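Local coordinates for protein pectate lyase (Bacillus, PDB 3VMV) that probably cleaves pectate (polygalacturonate) as a secreted polysaccharide lyase of family 1, built on a parallel beta-helix, at residues Glu23-Ser26 / Gln30-Gln33; Tyr196-Phe201 / Thr310-Ser315; Phe260-Gly263 / Phe268-Ser271. One frame throughout, in Å; residues are numbered along the deposited sequence.

Contact 1 of 3, residues Glu23-Ser26 / Gln30-Gln33; sequences EYAS and QIQQ
Gln-30 reaches back from the helix to the end of the strand and takes the backbone N-H of Ser-26 on its amide oxygen. The bond from Ser-26 N to Gln-30 OE1 is 2.9 Å long and nearly straight, 163° at the hydrogen, and the donor meets the oxygen almost head-on, with a C=O...N angle of 165°. The side chain gets there by running extended beyond CG (chi2 -171°), which lays it past Ala-25 and leaves OE1 3.3 Å from Ala-25 CA. A water adds a second, longer grip: it donates to Gln-30 OE1 and also bonds Ser-26 OG. Beside this polar patch the methyl of Ala-25 is the buried centre, its CB 3.7 Å from Gln-30 CB and equally 3.7 Å from Ile-31 CG1. Further out, Thr-27 OG1 bonds Gln-30 N in the first turn of helix 28-40, while Ala-25 and Ile-31 both lean on strand 48-52, through Ile-50 and Val-52. Strand 21-25 pairs in parallel with 48-52, and helix 28-40 packs over both at one end of the parallel beta-helix, like the N-terminal helix that caps the first coil in family 1 pectate lyases.

Contact 2 of 3, residues Tyr196-Phe201 / Thr310-Ser315; sequences YHHNYF and TQAKSS
The imidazole of His-198 presents its NE2-CD2 side to the helix, and two small side chains meet it there at a slant: Ala-312 CB lies 4.4 Å from His-198 NE2, and Ser-315 CB lies 4.4 Å from His-198 CD2. Ala-312 and Ser-315 are three residues apart on helix 309-319, so they come on neighbouring turns and touch adjacent atoms of the ring, from opposite sides of its plane. The touch is light, about 80 Å² in all. Polar bonds at both ring nitrogens help fix its rotation. On its far side His-198 ND1 meets His-197 ND1 at 2.8 Å in a nearly straight bond (176°), each nitrogen at the edge of the other ring and in its plane; either one could be the donor. On the helix side His-198 NE2 bonds Gln-307 OE1, and the amide nitrogen of the same Gln-307 bonds Ser-315 OG, so one glutamine joins the histidine to the helix.

The two histidines sit at a turn between strands 192-197 and 200-202 of the parallel beta-helix, where the chain passes from one face of a coil to the next. His-198 makes that turn with a positive phi of 58°, and with CG anti to the carbonyl carbon (chi1 -69°) the ring swings round so that its outer atoms meet the helix. Trp-169 from the adjoining coil stacks on the His-198 ring as a further hold, and Phe-219 stacks on that of His-197. Within the helix, Gln-311 O accepts both Ser-315 N, at 3.0 Å, and Ser-314 OG, whose hydroxyl approaches tilted from the carbonyl plane.

Contact 3 of 3, residues Phe260-Gly263 / Phe268-Ser271; sequences FIKG and FYGS
With CG anti to the carbonyl carbon (chi1 -48°), Phe-268 sends its ring into the bend of 260-263, while Phe-260 has CG anti to its own nitrogen (chi1 -152°), which puts its ring beside the incoming one. The two planes are nearly perpendicular at 86°, with centroids 5.5 Å apart, and Phe-268 CE1 comes within 3.7 Å of Phe-260 CD2. The same corner of the ring points at backbone: Ile-261 O lies in the ring plane at its edge, 3.3 Å from Phe-268 CE1. Phe-268 CZ continues to Gly-263 N at 3.9 Å, and Lys-262 CA also approaches the ring. Losing the Phe-268 ring to an alanine here is likely to open a gap inside the bend, leaving the Phe-260 ring without this partner and the Ile-261 carbonyl without its aromatic edge.

Next to this, the extended Lys-262 chain crosses Tyr-269 at about a right angle, its CE 4.2 Å from Tyr-269 CE1, and Phe-268 CB sits over the centre of one Tyr-269 ring face. Asp-228 ties the two polar ends together, forming a salt bridge with Lys-262 NZ and accepting a hydrogen bond from Tyr-269 OH. The loops on either side of strand 265-266 thus meet through apolar and aromatic surfaces, probably helped by the weakly positive ring C-H edge facing Ile-261 O, while an outside carboxylate probably offsets the lysine's charge.

Along the chain contact 1 closes before the other two begin, and contact 3 is nested within the long loop that contact 2 closes. Contacts 1 and 3 lie on opposite sides of the chain's centre, their own centres 42 Å apart, so they mark distant regions of the elongated beta-helix. Contact 2 is off the line joining them, its centre 32 Å from that of contact 1 and 24 Å from that of contact 3; none touches another. Helix 28-40 of contact 1 lies over one end of the beta-helix and helix 309-319 of contact 2 against its side, so the two ends of the chain cover different parts of the solenoid, whereas contact 3 joins loops flanking strand 265-266.

Contact 1 of 3, residues Glu23-Ser26 / Gln30-Gln33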
loop_
_atom_site.group_PDB
_atom_site.type_symbol
_atom_site.label_atom_id
_atom_site.label_comp_id
_atom_site.label_asym_id
_atom_site.label_seq_id
_atom_site.Cartn_x
_atom_site.Cartn_y
_atom_site.Cartn_z
ATOM N N GLU A 23 4.440 14.612 19.044
ATOM C CA GLU A 23 5.047 13.741 20.007
ATOM C C GLU A 23 6.120 12.958 19.326
ATOM O O GLU A 23 6.029 12.695 18.096
ATOM C CB GLU A 23 4.004 12.775 20.570
ATOM C CG GLU A 23 3.049 13.404 21.550
ATOM C CD GLU A 23 3.668 13.667 22.945
ATOM O OE1 GLU A 23 4.648 13.009 23.368
ATOM O OE2 GLU A 23 3.137 14.505 23.665
ATOM N N TYR A 24 7.111 12.565 20.095
ATOM C CA TYR A 24 8.134 11.667 19.629
ATOM C C TYR A 24 8.038 10.355 20.390
ATOM O O TYR A 24 8.021 10.344 21.634
ATOM C CB TYR A 24 9.502 12.264 19.825
ATOM C CG TYR A 24 9.870 13.368 18.838
ATOM C CD1 TYR A 24 9.360 14.660 18.985
ATOM C CD2 TYR A 24 10.745 13.108 17.804
ATOM C CE1 TYR A 24 9.721 15.674 18.075
ATOM C CE2 TYR A 24 11.126 14.095 16.927
ATOM C CZ TYR A 24 10.598 15.365 17.058
ATOM O OH TYR A 24 10.997 16.330 16.153
ATOM N N ALA A 25 8.050 9.254 19.648
ATOM C CA ALA A 25 7.911 7.948 20.284
ATOM C C ALA A 25 8.969 7.001 19.771
ATOM O O ALA A 25 9.326 7.032 18.597
ATOM C CB ALA A 25 6.536 7.365 19.950
ATOM N N SER A 26 9.444 6.123 20.630
ATOM C CA SER A 26 10.442 5.152 20.212
ATOM C C SER A 26 10.062 3.743 20.614
ATOM O O SER A 26 10.854 2.832 20.455
ATOM C CB SER A 26 11.822 5.501 20.776
ATOM O OG SER A 26 11.730 5.718 22.172
ATOM N N GLN A 30 4.591 3.634 23.581
ATOM C CA GLN A 30 4.377 5.080 23.497
ATOM C C GLN A 30 3.396 5.411 22.394
ATOM O O GLN A 30 2.497 6.211 22.584
ATOM C CB GLN A 30 5.684 5.826 23.252
ATOM C CG GLN A 30 6.567 5.885 24.474
ATOM C CD GLN A 30 7.739 6.806 24.264
ATOM O OE1 GLN A 30 8.434 6.673 23.279
ATOM N NE2 GLN A 30 7.970 7.733 25.190
ATOM N N ILE A 31 3.561 4.793 21.224
ATOM C CA ILE A 31 2.643 5.071 20.134
ATOM C C ILE A 31 1.208 4.700 20.504
ATOM O O ILE A 31 0.280 5.491 20.307
ATOM C CB ILE A 31 3.032 4.301 18.838
ATOM C CG1 ILE A 31 4.419 4.764 18.374
ATOM C CG2 ILE A 31 2.043 4.590 17.748
ATOM C CD1 ILE A 31 4.930 3.974 17.162
ATOM N N GLN A 32 1.021 3.487 21.020
ATOM C CA GLN A 32 -0.343 3.039 21.341
ATOM C C GLN A 32 -0.981 3.927 22.431
ATOM O O GLN A 32 -2.175 4.273 22.359
ATOM C CB GLN A 32 -0.351 1.562 21.764
ATOM C CG GLN A 32 -1.762 0.940 21.741
ATOM C CD GLN A 32 -2.272 0.899 20.318
ATOM O OE1 GLN A 32 -1.715 0.181 19.503
ATOM N NE2 GLN A 32 -3.320 1.662 20.016
ATOM N N GLN A 33 -0.190 4.305 23.435
ATOM C CA GLN A 33 -0.718 5.181 24.483
ATOM C C GLN A 33 -1.090 6.536 23.959
ATOM O O GLN A 33 -2.103 7.108 24.379
ATOM C CB GLN A 33 0.295 5.326 25.591
ATOM C CG GLN A 33 0.373 4.095 26.374
ATOM C CD GLN A 33 1.514 4.136 27.361
ATOM O OE1 GLN A 33 2.043 5.210 27.675
ATOM N NE2 GLN A 33 1.915 2.965 27.836
HETATM O O HOH W 1 11.335 6.897 24.802
#

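Contact 2 of 3, residues Tyr196-Phe201 / Thr310-Ser315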
loop_
_atom_site.group_PDB
_atom_site.type_symbol
_atom_site.label_atom_id
_atom_site.label_comp_id
_atom_site.label_asym_id
_atom_site.label_seq_id
_atom_site.Cartn_x
_atom_site.Cartn_y
_atom_site.Cartn_z
ATOM N N TYR A 196 -1.451 4.298 -6.900
ATOM C CA TYR A 196 -0.081 3.920 -6.607
ATOM C C TYR A 196 0.822 4.653 -7.585
ATOM O O TYR A 196 0.665 4.498 -8.791
ATOM C CB TYR A 196 0.133 2.425 -6.825
ATOM C CG TYR A 196 -0.704 1.502 -5.979
ATOM C CD1 TYR A 196 -0.206 0.954 -4.814
ATOM C CD2 TYR A 196 -1.990 1.157 -6.360
ATOM C CE1 TYR A 196 -1.002 0.082 -4.049
ATOM C CE2 TYR A 196 -2.778 0.283 -5.583
ATOM C CZ TYR A 196 -2.245 -0.244 -4.440
ATOM O OH TYR A 196 -3.054 -1.093 -3.685
ATOM N N HIS A 197 1.773 5.426 -7.080
ATOM C CA HIS A 197 2.718 6.072 -7.988
ATOM C C HIS A 197 4.097 6.197 -7.408
ATOM O O HIS A 197 4.298 6.343 -6.199
ATOM C CB HIS A 197 2.160 7.451 -8.489
ATOM C CG HIS A 197 2.228 8.556 -7.488
ATOM N ND1 HIS A 197 3.319 9.402 -7.388
ATOM C CD2 HIS A 197 1.346 8.966 -6.543
ATOM C CE1 HIS A 197 3.090 10.286 -6.423
ATOM N NE2 HIS A 197 1.903 10.036 -5.892
ATOM N N HIS A 198 5.088 6.099 -8.292
ATOM C CA HIS A 198 6.495 6.255 -7.906
ATOM C C HIS A 198 6.972 5.285 -6.854
ATOM O O HIS A 198 7.849 5.601 -6.078
ATOM C CB HIS A 198 6.805 7.709 -7.534
ATOM C CG HIS A 198 6.752 8.637 -8.705
ATOM N ND1 HIS A 198 5.608 9.324 -9.066
ATOM C CD2 HIS A 198 7.683 8.924 -9.645
ATOM C CE1 HIS A 198 5.864 10.045 -10.147
ATOM N NE2 HIS A 198 7.117 9.830 -10.510
ATOM N N ASN A 199 6.399 4.091 -6.845
ATOM C CA ASN A 199 6.936 3.053 -5.963
ATOM C C ASN A 199 7.926 2.171 -6.697
ATOM O O ASN A 199 7.861 2.016 -7.929
ATOM C CB ASN A 199 5.804 2.140 -5.446
ATOM C CG ASN A 199 4.726 2.912 -4.694
ATOM O OD1 ASN A 199 4.911 3.329 -3.555
ATOM N ND2 ASN A 199 3.576 3.154 -5.373
ATOM N N TYR A 200 8.776 1.528 -5.912
ATOM C CA TYR A 200 9.666 0.488 -6.392
ATOM C C TYR A 200 9.115 -0.846 -5.901
ATOM O O TYR A 200 8.939 -1.021 -4.673
ATOM C CB TYR A 200 11.013 0.706 -5.730
ATOM C CG TYR A 200 12.170 -0.151 -6.180
ATOM C CD1 TYR A 200 12.430 -0.391 -7.536
ATOM C CD2 TYR A 200 13.060 -0.679 -5.247
ATOM C CE1 TYR A 200 13.532 -1.135 -7.927
ATOM C CE2 TYR A 200 14.149 -1.427 -5.656
ATOM C CZ TYR A 200 14.392 -1.625 -6.969
ATOM O OH TYR A 200 15.498 -2.360 -7.403
ATOM N N PHE A 201 8.800 -1.736 -6.843
ATOM C CA PHE A 201 8.279 -3.078 -6.533
ATOM C C PHE A 201 9.330 -4.066 -6.985
ATOM O O PHE A 201 9.461 -4.309 -8.176
ATOM C CB PHE A 201 6.982 -3.307 -7.309
ATOM C CG PHE A 201 5.854 -2.333 -6.960
ATOM C CD1 PHE A 201 5.299 -2.280 -5.675
ATOM C CD2 PHE A 201 5.293 -1.522 -7.940
ATOM C CE1 PHE A 201 4.237 -1.401 -5.399
ATOM C CE2 PHE A 201 4.203 -0.691 -7.696
ATOM C CZ PHE A 201 3.681 -0.603 -6.402
ATOM N N THR A 310 10.591 6.135 -18.358
ATOM C CA THR A 310 12.026 6.102 -18.073
ATOM C C THR A 310 12.435 7.197 -17.118
ATOM O O THR A 310 13.332 7.001 -16.301
ATOM C CB THR A 310 12.859 6.155 -19.356
ATOM O OG1 THR A 310 12.498 7.327 -20.115
ATOM C CG2 THR A 310 12.624 4.886 -20.204
ATOM N N GLN A 311 11.764 8.351 -17.170
ATOM C CA GLN A 311 12.042 9.376 -16.175
ATOM C C GLN A 311 11.595 8.880 -14.820
ATOM O O GLN A 311 12.280 9.107 -13.809
ATOM C CB GLN A 311 11.254 10.634 -16.519
ATOM C CG GLN A 311 11.823 11.393 -17.717
ATOM C CD GLN A 311 10.812 12.370 -18.347
ATOM O OE1 GLN A 311 9.631 12.436 -17.965
ATOM N NE2 GLN A 311 11.283 13.123 -19.339
ATOM N N ALA A 312 10.449 8.216 -14.778
ATOM C CA ALA A 312 9.995 7.678 -13.509
ATOM C C ALA A 312 10.946 6.643 -12.937
ATOM O O ALA A 312 11.190 6.626 -11.724
ATOM C CB ALA A 312 8.603 7.106 -13.657
ATOM N N LYS A 313 11.466 5.773 -13.796
ATOM C CA LYS A 313 12.401 4.764 -13.300
ATOM C C LYS A 313 13.558 5.447 -12.558
ATOM O O LYS A 313 13.904 5.039 -11.447
ATOM C CB LYS A 313 12.897 3.929 -14.470
ATOM C CG LYS A 313 14.053 2.982 -14.110
ATOM C CD LYS A 313 14.586 2.388 -15.388
ATOM C CE LYS A 313 15.662 1.326 -15.120
ATOM N NZ LYS A 313 16.937 1.995 -14.751
ATOM N N SER A 314 14.151 6.475 -13.159
ATOM C CA SER A 314 15.255 7.159 -12.483
ATOM C C SER A 314 14.822 7.903 -11.213
ATOM O O SER A 314 15.538 7.883 -10.203
ATOM C CB SER A 314 15.955 8.092 -13.457
ATOM O OG SER A 314 15.055 9.032 -13.985
ATOM N N SER A 315 13.639 8.512 -11.223
ATOM C CA SER A 315 13.156 9.208 -10.018
ATOM C C SER A 315 12.927 8.237 -8.871
ATOM O O SER A 315 13.263 8.556 -7.725
ATOM C CB SER A 315 11.878 9.993 -10.306
ATOM O OG SER A 315 12.185 11.103 -11.159
#

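Contact 3 of 3, residues Phe260-Gly263 / Phe268-Ser271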
loop_
_atom_site.group_PDB
_atom_site.type_symbol
_atom_site.label_atom_id
_atom_site.label_comp_id
_atom_site.label_asym_id
_atom_site.label_seq_id
_atom_site.Cartn_x
_atom_site.Cartn_y
_atom_site.Cartn_z
ATOM N N PHE A 260 -4.423 -17.285 -18.283
ATOM C CA PHE A 260 -3.834 -16.024 -18.712
ATOM C C PHE A 260 -2.298 -16.102 -18.636
ATOM O O PHE A 260 -1.730 -16.669 -17.685
ATOM C CB PHE A 260 -4.366 -14.888 -17.817
ATOM C CG PHE A 260 -4.402 -13.532 -18.478
ATOM C CD1 PHE A 260 -5.610 -12.987 -18.893
ATOM C CD2 PHE A 260 -3.241 -12.778 -18.633
ATOM C CE1 PHE A 260 -5.663 -11.743 -19.503
ATOM C CE2 PHE A 260 -3.285 -11.528 -19.265
ATOM C CZ PHE A 260 -4.508 -11.017 -19.713
ATOM N N ILE A 261 -1.614 -15.530 -19.611
ATOM C CA ILE A 261 -0.153 -15.491 -19.561
ATOM C C ILE A 261 0.343 -14.697 -18.356
ATOM O O ILE A 261 0.004 -13.538 -18.213
ATOM C CB ILE A 261 0.410 -14.853 -20.863
ATOM C CG1 ILE A 261 0.101 -15.771 -22.047
ATOM C CG2 ILE A 261 1.912 -14.567 -20.729
ATOM C CD1 ILE A 261 0.444 -15.152 -23.383
ATOM N N LYS A 262 1.168 -15.328 -17.515
ATOM C CA LYS A 262 1.641 -14.674 -16.289
ATOM C C LYS A 262 2.633 -13.562 -16.601
ATOM O O LYS A 262 3.646 -13.795 -17.240
ATOM C CB LYS A 262 2.273 -15.700 -15.359
ATOM C CG LYS A 262 1.239 -16.575 -14.664
ATOM C CD LYS A 262 1.933 -17.683 -13.900
ATOM C CE LYS A 262 1.051 -18.314 -12.858
ATOM N NZ LYS A 262 1.958 -19.272 -12.124
ATOM N N GLY A 263 2.308 -12.349 -16.177
ATOM C CA GLY A 263 3.047 -11.187 -16.650
ATOM C C GLY A 263 2.702 -9.968 -15.825
ATOM O O GLY A 263 2.330 -10.057 -14.658
ATOM N N PHE A 268 -5.526 -13.584 -12.842
ATOM C CA PHE A 268 -4.819 -14.785 -12.386
ATOM C C PHE A 268 -5.444 -15.376 -11.126
ATOM O O PHE A 268 -6.038 -14.662 -10.309
ATOM C CB PHE A 268 -3.363 -14.429 -12.065
ATOM C CG PHE A 268 -2.685 -13.627 -13.142
ATOM C CD1 PHE A 268 -2.391 -14.210 -14.374
ATOM C CD2 PHE A 268 -2.357 -12.307 -12.930
ATOM C CE1 PHE A 268 -1.737 -13.453 -15.357
ATOM C CE2 PHE A 268 -1.708 -11.558 -13.923
ATOM C CZ PHE A 268 -1.416 -12.129 -15.121
ATOM N N TYR A 269 -5.296 -16.698 -11.001
ATOM C CA TYR A 269 -5.421 -17.442 -9.718
ATOM C C TYR A 269 -6.844 -17.737 -9.259
ATOM O O TYR A 269 -7.106 -18.815 -8.734
ATOM C CB TYR A 269 -4.724 -16.741 -8.533
ATOM C CG TYR A 269 -3.277 -16.336 -8.769
ATOM C CD1 TYR A 269 -2.376 -17.180 -9.395
ATOM C CD2 TYR A 269 -2.836 -15.104 -8.334
ATOM C CE1 TYR A 269 -1.047 -16.786 -9.594
ATOM C CE2 TYR A 269 -1.525 -14.686 -8.536
ATOM C CZ TYR A 269 -0.635 -15.533 -9.154
ATOM O OH TYR A 269 0.682 -15.131 -9.320
ATOM N N GLY A 270 -7.754 -16.790 -9.398
ATOM C CA GLY A 270 -9.080 -16.997 -8.846
ATOM C C GLY A 270 -10.030 -15.828 -9.002
ATOM O O GLY A 270 -9.749 -14.895 -9.755
ATOM N N SER A 271 -11.143 -15.882 -8.251
ATOM C CA SER A 271 -12.360 -15.048 -8.452
ATOM C C SER A 271 -13.152 -15.534 -9.675
ATOM O O SER A 271 -12.607 -16.162 -10.570
ATOM C CB SER A 271 -12.051 -13.542 -8.577
ATOM O OG SER A 271 -11.422 -13.008 -7.411
#